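Long-range contacts in periplasmic protein (Legionella pneumophila subsp. pneumophila, PDB 4FGQ), which is probably a calcium-dependent periplasmic cysteine protease of the bacterial transglutaminase-like family: residues A[69-77]-A[182-192]; A[131-139]-A[146-154]. One frame throughout, in Å; residues are numbered along the deposited sequence.

Contact 1: A[69-77]-A[182-192]; sequences DDYWKSPVE and LGKWDALMKRM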
# COMPACT_ATOMS: atom_id res chain seq x y z
N ASP A 69 13.18 -0.10 -5.63
CA ASP A 69 13.44 -0.56 -6.99
C ASP A 69 12.64 0.30 -7.96
O ASP A 69 11.62 0.87 -7.58
CB ASP A 69 13.02 -2.03 -7.11
CG ASP A 69 13.42 -2.67 -8.44
OD1 ASP A 69 14.61 -3.00 -8.61
OD2 ASP A 69 12.53 -2.85 -9.30
N ASP A 70 13.09 0.41 -9.21
CA ASP A 70 12.35 1.19 -10.20
C ASP A 70 10.98 0.60 -10.53
O ASP A 70 10.04 1.33 -10.84
CB ASP A 70 13.14 1.36 -11.49
CG ASP A 70 14.26 2.37 -11.36
OD1 ASP A 70 14.40 3.00 -10.29
OD2 ASP A 70 14.99 2.53 -12.34
N TYR A 71 10.86 -0.72 -10.46
CA TYR A 71 9.62 -1.40 -10.83
C TYR A 71 8.61 -1.37 -9.69
O TYR A 71 8.94 -1.71 -8.55
CB TYR A 71 9.92 -2.85 -11.22
CG TYR A 71 8.74 -3.63 -11.75
CD1 TYR A 71 8.04 -4.51 -10.94
CD2 TYR A 71 8.34 -3.48 -13.07
CE1 TYR A 71 6.96 -5.23 -11.44
CE2 TYR A 71 7.26 -4.20 -13.57
CZ TYR A 71 6.58 -5.07 -12.75
OH TYR A 71 5.51 -5.77 -13.25
N TRP A 72 7.37 -0.98 -10.00
CA TRP A 72 6.29 -0.98 -9.01
C TRP A 72 5.46 -2.25 -9.15
O TRP A 72 4.94 -2.54 -10.23
CB TRP A 72 5.36 0.22 -9.21
CG TRP A 72 5.95 1.55 -8.86
CD1 TRP A 72 7.28 1.85 -8.70
CD2 TRP A 72 5.24 2.77 -8.62
NE1 TRP A 72 7.43 3.19 -8.38
CE2 TRP A 72 6.19 3.77 -8.32
CE3 TRP A 72 3.88 3.12 -8.64
CZ2 TRP A 72 5.82 5.09 -8.04
CZ3 TRP A 72 3.52 4.43 -8.36
CH2 TRP A 72 4.49 5.40 -8.07
N LYS A 73 5.32 -3.00 -8.06
CA LYS A 73 4.59 -4.27 -8.08
C LYS A 73 3.10 -4.11 -7.85
O LYS A 73 2.69 -3.39 -6.95
CB LYS A 73 5.12 -5.21 -6.99
CG LYS A 73 6.59 -5.57 -7.10
CD LYS A 73 6.94 -6.65 -6.06
CE LYS A 73 8.44 -6.86 -5.95
NZ LYS A 73 8.76 -8.05 -5.10
N SER A 74 2.29 -4.80 -8.66
CA SER A 74 0.86 -4.93 -8.36
C SER A 74 0.71 -5.78 -7.12
O SER A 74 1.63 -6.51 -6.77
CB SER A 74 0.13 -5.60 -9.53
OG SER A 74 0.48 -6.96 -9.63
N PRO A 75 -0.45 -5.68 -6.45
CA PRO A 75 -0.74 -6.52 -5.28
C PRO A 75 -0.49 -8.01 -5.54
O PRO A 75 0.12 -8.68 -4.70
CB PRO A 75 -2.22 -6.26 -5.03
CG PRO A 75 -2.40 -4.82 -5.47
CD PRO A 75 -1.49 -4.65 -6.65
N VAL A 76 -0.93 -8.53 -6.68
CA VAL A 76 -0.69 -9.94 -6.98
C VAL A 76 0.81 -10.26 -7.06
O VAL A 76 1.26 -11.30 -6.56
CB VAL A 76 -1.43 -10.38 -8.26
CG1 VAL A 76 -0.99 -11.77 -8.68
CG2 VAL A 76 -2.94 -10.33 -8.03
N GLU A 77 1.59 -9.38 -7.66
CA GLU A 77 3.03 -9.59 -7.76
C GLU A 77 3.70 -9.58 -6.39
O GLU A 77 4.62 -10.36 -6.12
CB GLU A 77 3.67 -8.54 -8.68
CG GLU A 77 3.32 -8.72 -10.15
CD GLU A 77 3.84 -7.57 -11.00
OE1 GLU A 77 3.45 -6.42 -10.73
OE2 GLU A 77 4.67 -7.82 -11.90
N LEU A 182 1.52 9.50 -13.91
CA LEU A 182 2.53 8.69 -13.24
C LEU A 182 2.59 7.37 -14.02
O LEU A 182 1.74 6.49 -13.83
CB LEU A 182 2.08 8.45 -11.80
CG LEU A 182 3.01 8.34 -10.59
CD1 LEU A 182 4.01 9.47 -10.57
CD2 LEU A 182 2.18 8.34 -9.31
N GLY A 183 3.57 7.26 -14.91
CA GLY A 183 3.65 6.16 -15.86
C GLY A 183 3.61 4.75 -15.29
O GLY A 183 2.89 3.90 -15.81
N LYS A 184 4.37 4.51 -14.22
CA LYS A 184 4.44 3.18 -13.62
C LYS A 184 3.13 2.80 -12.98
O LYS A 184 2.79 1.62 -12.91
CB LYS A 184 5.52 3.13 -12.55
CG LYS A 184 6.92 3.37 -13.04
CD LYS A 184 7.77 3.79 -11.86
CE LYS A 184 9.20 3.91 -12.28
NZ LYS A 184 10.09 4.28 -11.15
N TRP A 185 2.44 3.81 -12.47
CA TRP A 185 1.17 3.63 -11.77
C TRP A 185 0.09 3.31 -12.79
O TRP A 185 -0.71 2.40 -12.59
CB TRP A 185 0.84 4.90 -10.99
CG TRP A 185 -0.44 4.88 -10.20
CD1 TRP A 185 -1.48 5.75 -10.31
CD2 TRP A 185 -0.80 3.96 -9.15
NE1 TRP A 185 -2.47 5.43 -9.41
CE2 TRP A 185 -2.08 4.34 -8.69
CE3 TRP A 185 -0.17 2.86 -8.57
CZ2 TRP A 185 -2.74 3.65 -7.66
CZ3 TRP A 185 -0.83 2.17 -7.55
CH2 TRP A 185 -2.10 2.58 -7.11
N ASP A 186 0.08 4.06 -13.89
CA ASP A 186 -0.83 3.79 -14.99
C ASP A 186 -0.64 2.35 -15.49
O ASP A 186 -1.61 1.60 -15.61
CB ASP A 186 -0.58 4.78 -16.13
CG ASP A 186 -1.55 4.61 -17.28
OD1 ASP A 186 -2.78 4.64 -17.04
OD2 ASP A 186 -1.08 4.46 -18.43
N ALA A 187 0.61 1.99 -15.75
CA ALA A 187 0.94 0.64 -16.20
C ALA A 187 0.59 -0.42 -15.15
O ALA A 187 0.17 -1.52 -15.48
CB ALA A 187 2.41 0.55 -16.56
N LEU A 188 0.79 -0.07 -13.88
CA LEU A 188 0.48 -0.99 -12.80
C LEU A 188 -1.02 -1.31 -12.78
O LEU A 188 -1.40 -2.48 -12.70
CB LEU A 188 0.93 -0.44 -11.43
CG LEU A 188 0.78 -1.31 -10.17
CD1 LEU A 188 1.75 -0.86 -9.10
CD2 LEU A 188 -0.62 -1.26 -9.60
N MET A 189 -1.85 -0.29 -12.87
CA MET A 189 -3.29 -0.51 -12.82
C MET A 189 -3.81 -1.29 -14.03
O MET A 189 -4.83 -1.97 -13.95
CB MET A 189 -4.03 0.81 -12.63
CG MET A 189 -3.77 1.42 -11.26
SD MET A 189 -4.83 2.82 -10.89
CE MET A 189 -4.24 4.06 -12.06
N LYS A 190 -3.09 -1.19 -15.15
CA LYS A 190 -3.46 -1.94 -16.35
C LYS A 190 -3.11 -3.42 -16.23
O LYS A 190 -3.79 -4.26 -16.82
CB LYS A 190 -2.83 -1.30 -17.59
CG LYS A 190 -3.50 0.00 -17.98
CD LYS A 190 -2.83 0.66 -19.18
CE LYS A 190 -3.48 2.00 -19.48
NZ LYS A 190 -2.73 2.77 -20.50
N ARG A 191 -2.07 -3.74 -15.47
CA ARG A 191 -1.72 -5.13 -15.19
C ARG A 191 -2.78 -5.78 -14.30
O ARG A 191 -2.97 -7.00 -14.33
CB ARG A 191 -0.35 -5.25 -14.51
CG ARG A 191 0.82 -4.90 -15.41
CD ARG A 191 2.11 -5.58 -14.95
NE ARG A 191 2.52 -5.21 -13.60
CZ ARG A 191 3.15 -4.08 -13.28
NH1 ARG A 191 3.44 -3.18 -14.21
NH2 ARG A 191 3.49 -3.86 -12.02
N MET A 192 -3.47 -4.96 -13.52
CA MET A 192 -4.48 -5.45 -12.59
C MET A 192 -5.81 -5.74 -13.28
O MET A 192 -6.64 -6.48 -12.75
CB MET A 192 -4.67 -4.45 -11.45
CG MET A 192 -3.43 -4.27 -10.60
SD MET A 192 -3.72 -3.06 -9.31
CE MET A 192 -4.99 -3.87 -8.35
O HOH W 1 10.57 3.22 -7.92
O HOH W 2 -1.71 -7.91 -11.36
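Arg191, near the end of helix 183-192, grips the N-terminus of helix 75-81, where Ser74 and Glu77 form a capping box. Bent at chi3 (-60°), Arg191 turns its NH2 to donate to Trp72 O at 2.7 Å, in the carbonyl plane. The same nitrogen makes a salt bridge with Glu77 OE1 at 2.9 Å, on the syn lone pair, although carboxylate and guanidinium planes stand 59° apart. The anti lone pair of Glu77 OE1 receives Ser74 N at 2.9 Å, so one oxygen serves both the cap and the clamp between segments. Tyr71 OH donates to the other oxygen, Glu77 OE2, at 2.6 Å and is thereby held over one guanidinium face, with the Tyr71 ring tilted 24° from that plane. Leu188 CA backs the opposite face.

Lys184 crosses the Trp72 indole, its CD 3.7 Å from the centroid of the five-membered ring in a CH-pi contact; the extended chain then carries NZ to a weak bond with Asp70 O. Leu182 CD2 touches Trp72 CH2 and Trp185 CB touches Trp72 CZ3, and Phe159 of strand 153-159 meets the indole too. Asp69 and Tyr71, both calcium-binding residues although no calcium is bound in this model, are joined by an Asx turn: Tyr71 N donates to Asp69 OD2. A water in the indole plane accepts from Trp72 NE1 at 3.2 Å and lies 2.6 Å from Asp69 O.

Contact 2: A[131-139]-A[146-154]; sequences ESEPLILDS and KASARPDLK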
# COMPACT_ATOMS: atom_id res chain seq x y z
N GLU A 131 -8.91 17.78 5.16
CA GLU A 131 -8.27 18.90 5.84
C GLU A 131 -7.59 18.43 7.13
O GLU A 131 -6.92 19.20 7.81
CB GLU A 131 -9.31 19.99 6.16
CG GLU A 131 -9.97 20.62 4.93
CD GLU A 131 -11.00 19.71 4.25
OE1 GLU A 131 -11.13 19.80 3.01
OE2 GLU A 131 -11.67 18.92 4.96
N SER A 132 -7.74 17.14 7.44
CA SER A 132 -7.24 16.59 8.68
C SER A 132 -5.79 16.15 8.52
O SER A 132 -5.33 15.86 7.41
CB SER A 132 -8.11 15.41 9.16
OG SER A 132 -9.39 15.86 9.56
N GLU A 133 -5.08 16.11 9.63
CA GLU A 133 -3.74 15.57 9.66
C GLU A 133 -3.80 14.07 9.35
O GLU A 133 -4.57 13.35 9.99
CB GLU A 133 -3.18 15.79 11.06
CG GLU A 133 -1.79 15.30 11.26
CD GLU A 133 -1.25 15.69 12.61
OE1 GLU A 133 -2.02 16.17 13.47
OE2 GLU A 133 -0.05 15.50 12.82
N PRO A 134 -3.00 13.60 8.38
CA PRO A 134 -3.11 12.19 8.00
C PRO A 134 -2.39 11.25 8.96
O PRO A 134 -1.48 11.68 9.67
CB PRO A 134 -2.47 12.14 6.62
CG PRO A 134 -1.48 13.27 6.63
CD PRO A 134 -2.10 14.34 7.48
N LEU A 135 -2.82 9.99 8.98
CA LEU A 135 -2.18 8.94 9.76
C LEU A 135 -1.29 8.16 8.80
O LEU A 135 -1.69 7.87 7.67
CB LEU A 135 -3.25 8.03 10.35
CG LEU A 135 -4.28 8.73 11.24
CD1 LEU A 135 -5.17 7.68 11.92
CD2 LEU A 135 -3.60 9.60 12.26
N ILE A 136 -0.09 7.81 9.25
CA ILE A 136 0.91 7.22 8.38
C ILE A 136 1.04 5.71 8.59
O ILE A 136 1.41 5.24 9.68
CB ILE A 136 2.30 7.88 8.59
CG1 ILE A 136 2.22 9.40 8.41
CG2 ILE A 136 3.31 7.27 7.65
CD1 ILE A 136 1.80 9.84 7.02
N LEU A 137 0.75 4.95 7.54
CA LEU A 137 0.91 3.49 7.55
C LEU A 137 2.24 3.18 6.85
O LEU A 137 2.36 3.35 5.62
CB LEU A 137 -0.24 2.82 6.81
CG LEU A 137 -1.53 2.62 7.61
CD1 LEU A 137 -2.26 3.96 7.85
CD2 LEU A 137 -2.45 1.62 6.90
N ASP A 138 3.22 2.75 7.64
CA ASP A 138 4.61 2.61 7.19
C ASP A 138 5.00 1.15 7.24
O ASP A 138 4.37 0.36 7.94
CB ASP A 138 5.49 3.43 8.15
CG ASP A 138 6.84 3.79 7.57
OD1 ASP A 138 7.29 3.13 6.62
OD2 ASP A 138 7.45 4.74 8.10
N SER A 139 6.04 0.81 6.48
CA SER A 139 6.64 -0.51 6.49
C SER A 139 7.88 -0.59 7.40
O SER A 139 8.40 -1.67 7.65
CB SER A 139 7.04 -0.91 5.06
OG SER A 139 7.67 0.18 4.39
N LYS A 146 0.37 9.98 13.54
CA LYS A 146 -0.01 11.21 12.85
C LYS A 146 1.19 11.80 12.12
O LYS A 146 2.34 11.60 12.53
CB LYS A 146 -0.53 12.25 13.85
CG LYS A 146 -2.00 12.09 14.21
CD LYS A 146 -2.42 13.09 15.29
CE LYS A 146 -1.87 12.71 16.67
NZ LYS A 146 -0.50 13.24 16.92
N ALA A 147 0.93 12.56 11.06
CA ALA A 147 2.02 13.19 10.31
C ALA A 147 2.96 14.03 11.19
O ALA A 147 4.17 13.98 11.00
CB ALA A 147 1.47 14.04 9.17
N SER A 148 2.42 14.78 12.15
CA SER A 148 3.27 15.62 13.00
C SER A 148 4.14 14.79 13.94
O SER A 148 5.13 15.29 14.48
CB SER A 148 2.44 16.61 13.82
OG SER A 148 1.52 15.90 14.64
N ALA A 149 3.77 13.52 14.13
CA ALA A 149 4.58 12.60 14.92
C ALA A 149 5.58 11.85 14.04
O ALA A 149 6.28 10.94 14.50
CB ALA A 149 3.70 11.63 15.69
N ARG A 150 5.62 12.22 12.76
CA ARG A 150 6.63 11.69 11.83
C ARG A 150 7.42 12.82 11.17
O ARG A 150 7.38 12.98 9.95
CB ARG A 150 5.96 10.82 10.76
CG ARG A 150 5.22 9.58 11.27
CD ARG A 150 6.16 8.63 12.00
NE ARG A 150 7.33 8.34 11.17
CZ ARG A 150 7.43 7.30 10.34
NH1 ARG A 150 6.43 6.43 10.21
NH2 ARG A 150 8.55 7.14 9.63
N PRO A 151 8.15 13.61 11.97
CA PRO A 151 8.89 14.72 11.37
C PRO A 151 10.04 14.22 10.49
O PRO A 151 10.65 15.02 9.79
CB PRO A 151 9.44 15.46 12.59
CG PRO A 151 9.59 14.40 13.63
CD PRO A 151 8.41 13.49 13.42
N ASP A 152 10.31 12.91 10.53
CA ASP A 152 11.36 12.33 9.70
C ASP A 152 10.90 12.18 8.24
O ASP A 152 11.72 11.94 7.36
CB ASP A 152 11.81 10.97 10.24
CG ASP A 152 10.67 9.98 10.38
OD1 ASP A 152 9.62 10.32 10.97
OD2 ASP A 152 10.82 8.84 9.90
N LEU A 153 9.61 12.33 8.00
CA LEU A 153 9.05 12.16 6.65
C LEU A 153 8.57 13.50 6.10
O LEU A 153 7.71 14.15 6.70
CB LEU A 153 7.89 11.17 6.66
CG LEU A 153 8.19 9.73 7.08
CD1 LEU A 153 6.91 8.92 7.08
CD2 LEU A 153 9.24 9.08 6.18
N LYS A 154 9.13 13.90 4.96
CA LYS A 154 8.71 15.14 4.29
C LYS A 154 8.04 14.78 2.97
O LYS A 154 8.72 14.41 2.01
CB LYS A 154 9.92 16.04 4.05
CG LYS A 154 9.56 17.41 3.46
CD LYS A 154 10.80 18.27 3.29
CE LYS A 154 10.42 19.66 2.77
NZ LYS A 154 11.61 20.53 2.54
O HOH W 3 3.76 5.70 11.25
O HOH W 4 10.06 5.26 7.97
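Asp138 turns CG anti to its own N (chi1 -159°), and Arg150 folds back at chi2 (-61°) and chi3 (-51°), which brings carboxylate and guanidinium together almost coplanar. Arg150 takes Asp138 end-on, NH1 at 2.9 Å and NH2 at 3.1 Å from the single oxygen OD2; NH1 uses the anti lone pair of OD2, and NH2 comes nearly along the C-O bond. Asp152 holds the same guanidinium side-on through a syn lone pair of each oxygen, with NE to OD1 and NH2 to OD2, the latter at 2.8 Å. Two carboxylates in its plane thus fix the rotation of the arginine head, and Leu153 CD1 covers one face of it. Two waters complete the edge: one joins Arg150 NH1 to Ile136 O, the other joins Arg150 NH2 to Asp138 OD2.

The other oxygen, Asp138 OD1, is bonded to His121 NE2, as expected for the Asp-His pair of a Cys-His-Asp triad in this transglutaminase-like family, in which Cys86 would probably be the nucleophile; Arg150 is then probably a second-shell residue that positions Asp138. Ile136, in the strand leading to Asp138, packs its CG2 on Leu153 CD1 at 4.0 Å.

Toward the sheet margin, Leu135 and Lys146 are an antiparallel non-hydrogen-bonded pair, and Leu135 CD2 lies against Lys146 CG at 3.5 Å. Beyond this pair Ala147 N donates to Pro134 O at 2.9 Å. The extended Glu133 side chain reaches across Lys146 to the 3-10 segment 147-149, where OE2 accepts from Ser148 N at 2.7 Å; Ser148 OG is also modelled on this oxygen, but so close that the details of that bond are doubtful.

How the contacts relate
The two contacts lie on opposite sides of the chain's centre, their centres 24 Å apart and their nearest atoms about 11 Å apart. Along the chain, both segments of contact 2 fall between 69-77 and 182-192. Contact 1 brings the C-terminal helix back to the calcium-binding loop and helix 75-81, whereas contact 2 ties strands and turns of the six-stranded antiparallel sheet. Strand 153-159 serves both: it begins in contact 2, and Tyr157 and Phe159 pack against contact 1. Helix 86-100 touches both, Phe95 against Met192 and Leu97 against Leu137; at its start the probable nucleophile Cys86 falls among the calcium-binding residues Asp85, Glu87 and Asp88, which places the calcium site close to the probable active site.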